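Local coordinates for putative branched-chain amino acid transport system substrate-binding protein (Rhodopseudomonas palustris, PDB 4F8J) that binds 4'-hydroxycinnamic acid and is probably the periplasmic substrate-binding component of a transport system named for branched-chain amino acids, at residues A[111-116]-A[338-343]; A[29-34]-A[285-290]; A[295-300]-A[324-329]. All blocks are in the same frame, centred on the assembly; numbering follows the deposited sequence.

Interaction 1 of 3, residues A[111-116]-A[338-343]. With HC4 (4'-hydroxycinnamic acid), chain E.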
loop_
_atom_site.group_PDB
_atom_site.type_symbol
_atom_site.label_atom_id
_atom_site.label_comp_id
_atom_site.label_asym_id
_atom_site.label_seq_id
_atom_site.Cartn_x
_atom_site.Cartn_y
_atom_site.Cartn_z
ATOM N N TRP A 111 13.655 12.677 0.413
ATOM C CA TRP A 111 12.613 13.128 -0.500
ATOM C C TRP A 111 11.433 12.197 -0.597
ATOM O O TRP A 111 10.443 12.578 -1.214
ATOM C CB TRP A 111 13.194 13.449 -1.878
ATOM C CG TRP A 111 14.120 14.616 -1.801
ATOM C CD1 TRP A 111 15.495 14.623 -1.723
ATOM C CD2 TRP A 111 13.727 16.013 -1.794
ATOM N NE1 TRP A 111 15.983 15.916 -1.632
ATOM C CE2 TRP A 111 14.963 16.786 -1.660
ATOM C CE3 TRP A 111 12.510 16.677 -1.854
ATOM C CZ2 TRP A 111 14.958 18.160 -1.629
ATOM C CZ3 TRP A 111 12.508 18.069 -1.799
ATOM C CH2 TRP A 111 13.701 18.793 -1.687
ATOM N N SER A 112 11.477 11.001 0.004
ATOM C CA SER A 112 10.362 10.062 -0.087
ATOM C C SER A 112 9.622 9.860 1.216
ATOM O O SER A 112 10.229 9.728 2.255
ATOM C CB SER A 112 10.834 8.690 -0.594
ATOM O OG SER A 112 11.315 8.742 -1.950
ATOM N N VAL A 113 8.298 9.839 1.118
ATOM C CA VAL A 113 7.408 9.307 2.164
ATOM C C VAL A 113 6.504 8.241 1.549
ATOM O O VAL A 113 6.427 8.135 0.328
ATOM C CB VAL A 113 6.530 10.417 2.808
ATOM C CG1 VAL A 113 7.415 11.432 3.547
ATOM C CG2 VAL A 113 5.608 11.088 1.773
ATOM N N ALA A 114 5.847 7.445 2.392
ATOM C CA ALA A 114 4.986 6.358 1.890
ATOM C C ALA A 114 3.580 6.432 2.457
ATOM O O ALA A 114 3.397 6.686 3.656
ATOM C CB ALA A 114 5.607 5.007 2.232
HETATM N N MSE A 115 2.604 6.194 1.590
HETATM C CA MSE A 115 1.211 6.049 1.990
HETATM C C MSE A 115 0.881 4.671 2.567
HETATM O O MSE A 115 0.196 4.585 3.581
HETATM C CB MSE A 115 0.264 6.364 0.816
HETATM C CG MSE A 115 0.241 7.759 0.276
HETATM SE SE MSE A 115 -0.394 9.037 1.641
HETATM C CE MSE A 115 1.114 9.449 2.012
ATOM N N PRO A 116 1.313 3.581 1.929
ATOM C CA PRO A 116 0.937 2.261 2.509
ATOM C C PRO A 116 1.470 2.063 3.902
ATOM O O PRO A 116 2.538 2.566 4.250
ATOM C CB PRO A 116 1.561 1.260 1.535
ATOM C CG PRO A 116 1.660 2.031 0.269
ATOM C CD PRO A 116 2.074 3.395 0.682
ATOM N N THR A 338 13.094 11.090 10.168
ATOM C CA THR A 338 13.524 9.714 10.180
ATOM C C THR A 338 12.393 8.692 9.984
ATOM O O THR A 338 12.641 7.587 9.498
ATOM C CB THR A 338 14.359 9.443 11.465
ATOM O OG1 THR A 338 13.550 9.724 12.603
ATOM C CG2 THR A 338 15.567 10.356 11.506
ATOM N N ASP A 339 11.154 9.047 10.332
ATOM C CA ASP A 339 9.998 8.192 10.145
ATOM C C ASP A 339 9.215 8.633 8.902
ATOM O O ASP A 339 8.477 9.630 8.931
ATOM C CB ASP A 339 9.069 8.271 11.386
ATOM C CG ASP A 339 7.846 7.373 11.275
ATOM O OD1 ASP A 339 7.636 6.682 10.260
ATOM O OD2 ASP A 339 7.030 7.367 12.235
ATOM N N ARG A 340 9.369 7.873 7.814
ATOM C CA ARG A 340 8.849 8.258 6.529
ATOM C C ARG A 340 7.547 7.565 6.161
ATOM O O ARG A 340 7.065 7.726 5.059
ATOM C CB ARG A 340 9.927 8.046 5.466
ATOM C CG ARG A 340 11.250 8.670 5.839
ATOM C CD ARG A 340 11.124 10.146 6.140
ATOM N NE ARG A 340 10.852 10.890 4.917
ATOM C CZ ARG A 340 10.592 12.187 4.856
ATOM N NH1 ARG A 340 10.382 12.871 5.954
ATOM N NH2 ARG A 340 10.495 12.799 3.674
ATOM N N TYR A 341 6.966 6.852 7.126
ATOM C CA TYR A 341 5.636 6.283 7.019
ATOM C C TYR A 341 4.647 7.031 7.912
ATOM O O TYR A 341 3.539 7.334 7.500
ATOM C CB TYR A 341 5.688 4.828 7.396
ATOM C CG TYR A 341 6.171 3.927 6.304
ATOM C CD1 TYR A 341 7.512 3.727 6.095
ATOM C CD2 TYR A 341 5.270 3.254 5.510
ATOM C CE1 TYR A 341 7.962 2.848 5.090
ATOM C CE2 TYR A 341 5.686 2.384 4.525
ATOM C CZ TYR A 341 7.040 2.187 4.327
ATOM O OH TYR A 341 7.408 1.284 3.345
ATOM N N GLY A 342 5.040 7.300 9.150
ATOM C CA GLY A 342 4.274 8.195 10.013
ATOM C C GLY A 342 2.962 7.696 10.568
ATOM O O GLY A 342 2.143 8.519 10.911
ATOM N N LEU A 343 2.790 6.378 10.660
ATOM C CA LEU A 343 1.506 5.788 11.004
ATOM C C LEU A 343 1.559 5.027 12.317
ATOM O O LEU A 343 2.629 4.686 12.816
ATOM C CB LEU A 343 1.028 4.880 9.891
ATOM C CG LEU A 343 0.629 5.530 8.558
ATOM C CD1 LEU A 343 0.409 4.470 7.449
ATOM C CD2 LEU A 343 -0.602 6.415 8.739
HETATM C C1 HC4 E . 4.159 -5.133 -3.865
HETATM O O1 HC4 E . 5.368 -4.894 -4.001
HETATM O O2 HC4 E . 3.522 -5.829 -4.706
HETATM C C2 HC4 E . 3.353 -4.611 -2.727
HETATM C C3 HC4 E . 2.192 -4.021 -3.007
HETATM C "C1'" HC4 E . 1.369 -3.297 -1.989
HETATM C "C2'" HC4 E . 1.305 -3.659 -0.629
HETATM C "C3'" HC4 E . 0.571 -2.893 0.263
HETATM C "C4'" HC4 E . -0.138 -1.772 -0.125
HETATM C "C5'" HC4 E . -0.087 -1.415 -1.468
HETATM C "C6'" HC4 E . 0.658 -2.178 -2.349
HETATM O "O4'" HC4 E . -0.893 -1.009 0.732
#
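Strand 112-114 is an edge strand of the six-stranded sheet in one lobe of this periplasmic binding protein, and Ala114 on it meets Arg340 in the loop 338-343. Ala114 N donates to Arg340 O at 2.9 Å; the nitrogen lies nearly on the line of the C=O bond, and the N-H...O angle is 151°. Val113 CA also lies close to Arg340 O. Arg340 also bonds the strand through its side chain, two residues before Ala114. Its NE donates to Ser112 O at 3.0 Å, tilted 30° from the carbonyl plane; NH2 adds a weak bond to the same oxygen. The arginine chain bends at chi2 and chi3, which folds the guanidinium back beside the strand. Val113 CG1 lies over one guanidinium face, 3.4 Å from Arg340 NH2 and offset toward its rim. Arg340 NH1 is held by Thr336 O, so the flat group is bonded on both the strand and the loop side.

Next along the loop, the Tyr341 ring takes Ala114 CB over one face in a CH-pi contact, 3.8 Å from the methyl to the ring centroid. Pro116 O lies in the ring plane at the edge, 3.1 Å from Tyr341 CD2. Leu102 O receives the Tyr341 hydroxyl. Asp339 OD1 accepts from both Tyr341 N and Gly342 N, forming an Asx turn. Both N-H groups approach from the same face of the carboxylate, which fixes the loop where Arg340 and Tyr341 reach the strand. At the far end, Pro116 CB comes to 3.4 Å from O4' of the bound 4'-hydroxycinnamic acid. On its other side, strand 112-114 pairs with strand 96-98. The loop thus borders an edge strand of an alpha/beta sheet; the chain leaves that strand into the ligand site, as in two-lobed periplasmic binding proteins.

Interaction 2 of 3, residues A[29-34]-A[285-290]. With HC4 (4'-hydroxycinnamic acid), chain E.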
loop_
_atom_site.group_PDB
_atom_site.type_symbol
_atom_site.label_atom_id
_atom_site.label_comp_id
_atom_site.label_asym_id
_atom_site.label_seq_id
_atom_site.Cartn_x
_atom_site.Cartn_y
_atom_site.Cartn_z
ATOM N N ASN A 29 -8.144 5.601 -11.102
ATOM C CA ASN A 29 -9.557 5.959 -11.016
ATOM C C ASN A 29 -9.867 6.875 -9.839
ATOM O O ASN A 29 -10.755 7.688 -9.943
ATOM C CB ASN A 29 -10.417 4.704 -10.949
ATOM C CG ASN A 29 -10.507 4.001 -12.269
ATOM O OD1 ASN A 29 -10.107 4.538 -13.306
ATOM N ND2 ASN A 29 -11.022 2.777 -12.253
ATOM N N ALA A 30 -9.172 6.692 -8.697
ATOM C CA ALA A 30 -9.442 7.518 -7.531
ATOM C C ALA A 30 -9.138 8.980 -7.785
ATOM O O ALA A 30 -9.651 9.844 -7.057
ATOM C CB ALA A 30 -8.655 7.032 -6.310
ATOM N N LEU A 31 -8.311 9.261 -8.805
ATOM C CA LEU A 31 -7.937 10.639 -9.143
ATOM C C LEU A 31 -9.135 11.469 -9.598
ATOM O O LEU A 31 -9.095 12.715 -9.548
ATOM C CB LEU A 31 -6.849 10.658 -10.226
ATOM C CG LEU A 31 -5.550 9.957 -9.810
ATOM C CD1 LEU A 31 -4.605 9.929 -10.995
ATOM C CD2 LEU A 31 -4.928 10.635 -8.602
ATOM N N GLU A 32 -10.208 10.816 -10.050
ATOM C CA GLU A 32 -11.432 11.548 -10.342
ATOM C C GLU A 32 -12.033 12.296 -9.129
ATOM O O GLU A 32 -12.760 13.275 -9.291
ATOM C CB GLU A 32 -12.472 10.564 -10.918
ATOM C CG GLU A 32 -13.738 11.277 -11.367
ATOM C CD GLU A 32 -14.686 10.429 -12.190
ATOM O OE1 GLU A 32 -14.330 9.290 -12.573
ATOM O OE2 GLU A 32 -15.823 10.936 -12.426
ATOM N N PHE A 33 -11.717 11.807 -7.925
ATOM C CA PHE A 33 -12.394 12.247 -6.704
ATOM C C PHE A 33 -11.512 13.073 -5.784
ATOM O O PHE A 33 -11.936 13.389 -4.661
ATOM C CB PHE A 33 -12.929 11.013 -5.977
ATOM C CG PHE A 33 -13.661 10.042 -6.898
ATOM C CD1 PHE A 33 -14.732 10.470 -7.660
ATOM C CD2 PHE A 33 -13.249 8.728 -7.022
ATOM C CE1 PHE A 33 -15.374 9.585 -8.533
ATOM C CE2 PHE A 33 -13.907 7.845 -7.870
ATOM C CZ PHE A 33 -14.953 8.281 -8.618
ATOM N N VAL A 34 -10.284 13.359 -6.217
ATOM C CA VAL A 34 -9.389 14.224 -5.444
ATOM C C VAL A 34 -9.559 15.688 -5.799
ATOM O O VAL A 34 -10.218 16.052 -6.783
ATOM C CB VAL A 34 -7.916 13.793 -5.589
ATOM C CG1 VAL A 34 -7.756 12.330 -5.135
ATOM C CG2 VAL A 34 -7.372 13.989 -6.995
ATOM N N ALA A 285 -7.312 4.004 -2.121
ATOM C CA ALA A 285 -7.158 4.848 -0.969
ATOM C C ALA A 285 -5.759 5.507 -0.949
ATOM O O ALA A 285 -5.622 6.603 -0.392
ATOM C CB ALA A 285 -7.430 4.063 0.310
ATOM N N HIS A 286 -4.719 4.846 -1.455
ATOM C CA HIS A 286 -3.378 5.444 -1.379
ATOM C C HIS A 286 -3.238 6.694 -2.228
ATOM O O HIS A 286 -2.659 7.686 -1.779
ATOM C CB HIS A 286 -2.272 4.477 -1.698
ATOM C CG HIS A 286 -2.221 3.277 -0.786
ATOM N ND1 HIS A 286 -2.475 3.346 0.559
ATOM C CD2 HIS A 286 -1.965 1.923 -1.073
ATOM C CE1 HIS A 286 -2.354 2.114 1.101
ATOM N NE2 HIS A 286 -2.028 1.249 0.131
ATOM N N SER A 287 -3.774 6.666 -3.455
ATOM C CA SER A 287 -3.701 7.883 -4.275
ATOM C C SER A 287 -4.645 8.946 -3.727
ATOM O O SER A 287 -4.277 10.118 -3.667
ATOM C CB SER A 287 -3.905 7.599 -5.769
ATOM O OG SER A 287 -5.179 7.046 -5.917
ATOM N N PHE A 288 -5.828 8.565 -3.240
ATOM C CA PHE A 288 -6.766 9.515 -2.622
ATOM C C PHE A 288 -6.094 10.176 -1.414
ATOM O O PHE A 288 -6.101 11.401 -1.257
ATOM C CB PHE A 288 -8.036 8.755 -2.184
ATOM C CG PHE A 288 -9.089 9.603 -1.560
ATOM C CD1 PHE A 288 -10.042 10.301 -2.327
ATOM C CD2 PHE A 288 -9.158 9.693 -0.195
ATOM C CE1 PHE A 288 -11.022 11.049 -1.709
ATOM C CE2 PHE A 288 -10.140 10.438 0.415
ATOM C CZ PHE A 288 -11.063 11.124 -0.348
ATOM N N ASP A 289 -5.450 9.368 -0.582
ATOM C CA ASP A 289 -4.836 9.872 0.647
ATOM C C ASP A 289 -3.639 10.770 0.318
ATOM O O ASP A 289 -3.377 11.722 1.058
ATOM C CB ASP A 289 -4.380 8.738 1.541
ATOM C CG ASP A 289 -5.532 8.004 2.193
ATOM O OD1 ASP A 289 -6.691 8.470 2.069
ATOM O OD2 ASP A 289 -5.274 7.008 2.915
ATOM N N ALA A 290 -2.896 10.441 -0.750
ATOM C CA ALA A 290 -1.754 11.275 -1.114
ATOM C C ALA A 290 -2.226 12.721 -1.369
ATOM O O ALA A 290 -1.547 13.700 -0.976
ATOM C CB ALA A 290 -1.016 10.695 -2.304
HETATM C C1 HC4 E . 4.159 -5.133 -3.865
HETATM O O1 HC4 E . 5.368 -4.894 -4.001
HETATM O O2 HC4 E . 3.522 -5.829 -4.706
HETATM C C2 HC4 E . 3.353 -4.611 -2.727
HETATM C C3 HC4 E . 2.192 -4.021 -3.007
HETATM C "C1'" HC4 E . 1.369 -3.297 -1.989
HETATM C "C2'" HC4 E . 1.305 -3.659 -0.629
HETATM C "C3'" HC4 E . 0.571 -2.893 0.263
HETATM C "C4'" HC4 E . -0.138 -1.772 -0.125
HETATM C "C5'" HC4 E . -0.087 -1.415 -1.468
HETATM C "C6'" HC4 E . 0.658 -2.178 -2.349
HETATM O "O4'" HC4 E . -0.893 -1.009 0.732
#
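Ala30 and Ser287 meet where the turn after helix 21-29 packs on helix 282-302. Ala30 CB lies 3.5 Å from Ser287 OG. Leu31 CD2 reaches Ser287 CB more loosely, at 4.3 Å. Val34 supplies the other apolar arm: its CG1 sits 3.9 Å from Phe288 CA and also touches Phe288 CD1. The two side chains lie alongside each other and run in opposite senses. With CG anti to the backbone N (chi1 -179°), the Phe288 ring extends beside the turn, and Phe33 O stands at its edge, 3.9 Å from CE1.

In the next shell, Ser287 OG is hydrogen-bonded to Glu27 O, so the hydroxyl beneath Ala30 is also tied to helix 21-29. With chi1 at 61°, OG is turned to Glu27 O and the Ala30 methyl. Two i to i+3 bonds, Glu32 N to Asn29 O and Phe33 N to Ala30 O, hold the short 3-10 turn. Helix 261-275 adds further cover, with Leu267 against Phe288 and Ala270 against Phe33.

Neighbouring His286 points away from the turn into the ligand site. His286 NE2 and O4' of 4'-hydroxycinnamic acid are hydrogen-bonded at 2.6 Å, and the oxygen lies near the plane of the imidazole at its edge. Either atom could be the donor. One face of the helix therefore packs on the turn while His286, on another side, bonds the phenol oxygen. No hydrogen bond crosses between 29-34 and 285-290. The segments are joined by van der Waals contact, mostly of apolar groups; because Ser287 OG is bonded to Glu27 O, a hydroxyl can lie against the Ala30 methyl.

Interaction 3 of 3, residues A[295-300]-A[324-329]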
loop_
_atom_site.group_PDB
_atom_site.type_symbol
_atom_site.label_atom_id
_atom_site.label_comp_id
_atom_site.label_asym_id
_atom_site.label_seq_id
_atom_site.Cartn_x
_atom_site.Cartn_y
_atom_site.Cartn_z
ATOM N N GLU A 295 -3.398 18.433 0.336
ATOM C CA GLU A 295 -4.330 19.417 0.884
ATOM C C GLU A 295 -3.783 20.113 2.122
ATOM O O GLU A 295 -4.004 21.297 2.311
ATOM C CB GLU A 295 -5.684 18.782 1.234
ATOM C CG GLU A 295 -6.593 18.587 0.036
ATOM C CD GLU A 295 -7.900 17.892 0.378
ATOM O OE1 GLU A 295 -8.141 17.591 1.578
ATOM O OE2 GLU A 295 -8.685 17.663 -0.581
ATOM N N ARG A 296 -3.081 19.369 2.961
ATOM C CA ARG A 296 -2.488 19.895 4.178
ATOM C C ARG A 296 -1.174 20.643 3.952
ATOM O O ARG A 296 -0.973 21.738 4.498
ATOM C CB ARG A 296 -2.255 18.714 5.090
ATOM C CG ARG A 296 -1.923 19.048 6.457
ATOM C CD ARG A 296 -3.155 19.548 7.255
ATOM N NE ARG A 296 -2.470 19.796 8.435
ATOM C CZ ARG A 296 -2.439 19.022 9.497
ATOM N NH1 ARG A 296 -3.227 17.981 9.632
ATOM N NH2 ARG A 296 -1.635 19.373 10.444
ATOM N N VAL A 297 -0.249 20.018 3.217
ATOM C CA VAL A 297 1.108 20.558 3.102
ATOM C C VAL A 297 1.248 21.639 2.035
ATOM O O VAL A 297 2.079 22.553 2.194
ATOM C CB VAL A 297 2.193 19.474 2.900
ATOM C CG1 VAL A 297 2.248 18.534 4.085
ATOM C CG2 VAL A 297 2.038 18.730 1.591
ATOM N N VAL A 298 0.451 21.587 0.977
ATOM C CA VAL A 298 0.589 22.599 -0.086
ATOM C C VAL A 298 0.264 24.025 0.372
ATOM O O VAL A 298 1.038 24.923 0.103
ATOM C CB VAL A 298 -0.168 22.164 -1.370
ATOM C CG1 VAL A 298 -0.394 23.385 -2.277
ATOM C CG2 VAL A 298 0.589 20.994 -2.056
ATOM N N PRO A 299 -0.816 24.253 1.165
ATOM C CA PRO A 299 -1.085 25.638 1.628
ATOM C C PRO A 299 0.092 26.162 2.475
ATOM O O PRO A 299 0.421 27.353 2.436
ATOM C CB PRO A 299 -2.369 25.472 2.423
ATOM C CG PRO A 299 -3.087 24.322 1.746
ATOM C CD PRO A 299 -1.944 23.345 1.456
ATOM N N VAL A 300 0.740 25.279 3.242
ATOM C CA VAL A 300 1.921 25.677 4.018
ATOM C C VAL A 300 3.070 26.152 3.106
ATOM O O VAL A 300 3.658 27.219 3.319
ATOM C CB VAL A 300 2.375 24.570 5.003
ATOM C CG1 VAL A 300 3.667 24.972 5.728
ATOM C CG2 VAL A 300 1.226 24.253 5.956
ATOM N N LYS A 324 1.401 17.951 11.509
ATOM C CA LYS A 324 1.173 16.695 12.239
ATOM C C LYS A 324 -0.267 16.255 12.182
ATOM O O LYS A 324 -1.200 17.027 11.998
ATOM C CB LYS A 324 1.622 16.828 13.713
ATOM C CG LYS A 324 3.103 17.225 13.918
ATOM C CD LYS A 324 4.035 16.185 13.398
ATOM C CE LYS A 324 5.488 16.588 13.611
ATOM N NZ LYS A 324 6.408 15.725 12.883
ATOM N N ASP A 325 -0.433 14.934 12.267
ATOM C CA ASP A 325 -1.742 14.319 12.356
ATOM C C ASP A 325 -2.603 14.661 11.141
ATOM O O ASP A 325 -3.714 15.234 11.254
ATOM C CB ASP A 325 -2.474 14.697 13.652
ATOM C CG ASP A 325 -1.840 14.082 14.884
ATOM O OD1 ASP A 325 -1.758 12.850 14.946
ATOM O OD2 ASP A 325 -1.441 14.861 15.786
ATOM N N ILE A 326 -2.075 14.271 9.978
ATOM C CA ILE A 326 -2.789 14.428 8.722
ATOM C C ILE A 326 -3.774 13.269 8.549
ATOM O O ILE A 326 -3.375 12.129 8.295
ATOM C CB ILE A 326 -1.802 14.466 7.550
ATOM C CG1 ILE A 326 -0.737 15.564 7.739
ATOM C CG2 ILE A 326 -2.564 14.628 6.221
ATOM C CD1 ILE A 326 0.270 15.723 6.607
ATOM N N ALA A 327 -5.051 13.567 8.672
ATOM C CA ALA A 327 -6.114 12.564 8.606
ATOM C C ALA A 327 -6.357 12.155 7.182
ATOM O O ALA A 327 -6.521 13.013 6.306
ATOM C CB ALA A 327 -7.409 13.104 9.190
ATOM N N ALA A 328 -6.408 10.857 6.963
ATOM C CA ALA A 328 -6.741 10.331 5.639
ATOM C C ALA A 328 -7.512 9.033 5.786
ATOM O O ALA A 328 -7.799 8.596 6.906
ATOM C CB ALA A 328 -5.469 10.155 4.814
ATOM N N SER A 329 -7.889 8.416 4.672
ATOM C CA SER A 329 -8.749 7.242 4.757
ATOM C C SER A 329 -8.011 6.016 5.342
ATOM O O SER A 329 -8.648 5.129 5.945
ATOM C CB SER A 329 -9.380 6.915 3.397
ATOM O OG SER A 329 -8.423 6.380 2.498
#
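Arg296 on helix 282-302 reaches across to Lys324, where the chain enters the small two-stranded antiparallel sheet of 326-327 and 332-333. Lys324 O is the main acceptor. Arg296 NH2 donates to it at 2.8 Å, tilted 24° from the carbonyl plane, and NH1 adds a weak bond to the same oxygen. The lysine side chain turns the other way, and its NZ bonds to Val321 O.

Asp325 follows with positive phi. Together with Ile326 it faces Tyr333, which makes a G1 beta bulge. Its carbonyl receives a second arginine bond, Arg296 NH1 to Asp325 O at 3.2 Å. This oxygen lies in the guanidinium plane, but the donor stands above the carbonyl plane and uses no lone pair direction. Two successive backbone oxygens are thus gripped along one guanidinium edge. Glu323 OE1 makes a salt bridge to Arg296 NE, which further fixes the rotation of the group.

Ile326 supplies the apolar half. Its CG1 lies over one guanidinium face and is 3.9 Å from Arg296 CG. The arginine chain bends at chi2 (74°), bringing the charged end back over the isoleucine. Val293 and Leu320 lie close by, on Ile326 and Val297 respectively. The last apolar touch between helix and strand is Val297 CG1 to Ile326 CD1, at 4.3 Å.

In the fold
All three contacts lie in one lobe of the protein. Helix 282-302 serves both interaction 2 and interaction 3, whose centres are about 14 Å apart and which touch through a probable hydrogen bond between Asp289 and Ser329. Interactions 1 and 2 are about 17 Å apart between centres. They touch where Met115 and Pro116 pack on His286. Interactions 1 and 3 do not touch; their centres are about 13 Å apart. Along the chain, interactions 1 and 2 cross, interaction 2 closes before interaction 3 opens, and interaction 3 falls between the segments of interaction 1. Late chain segments thus pack on the N-terminal lobe, and interactions 1 and 2 bring Pro116 and His286 to the ligand.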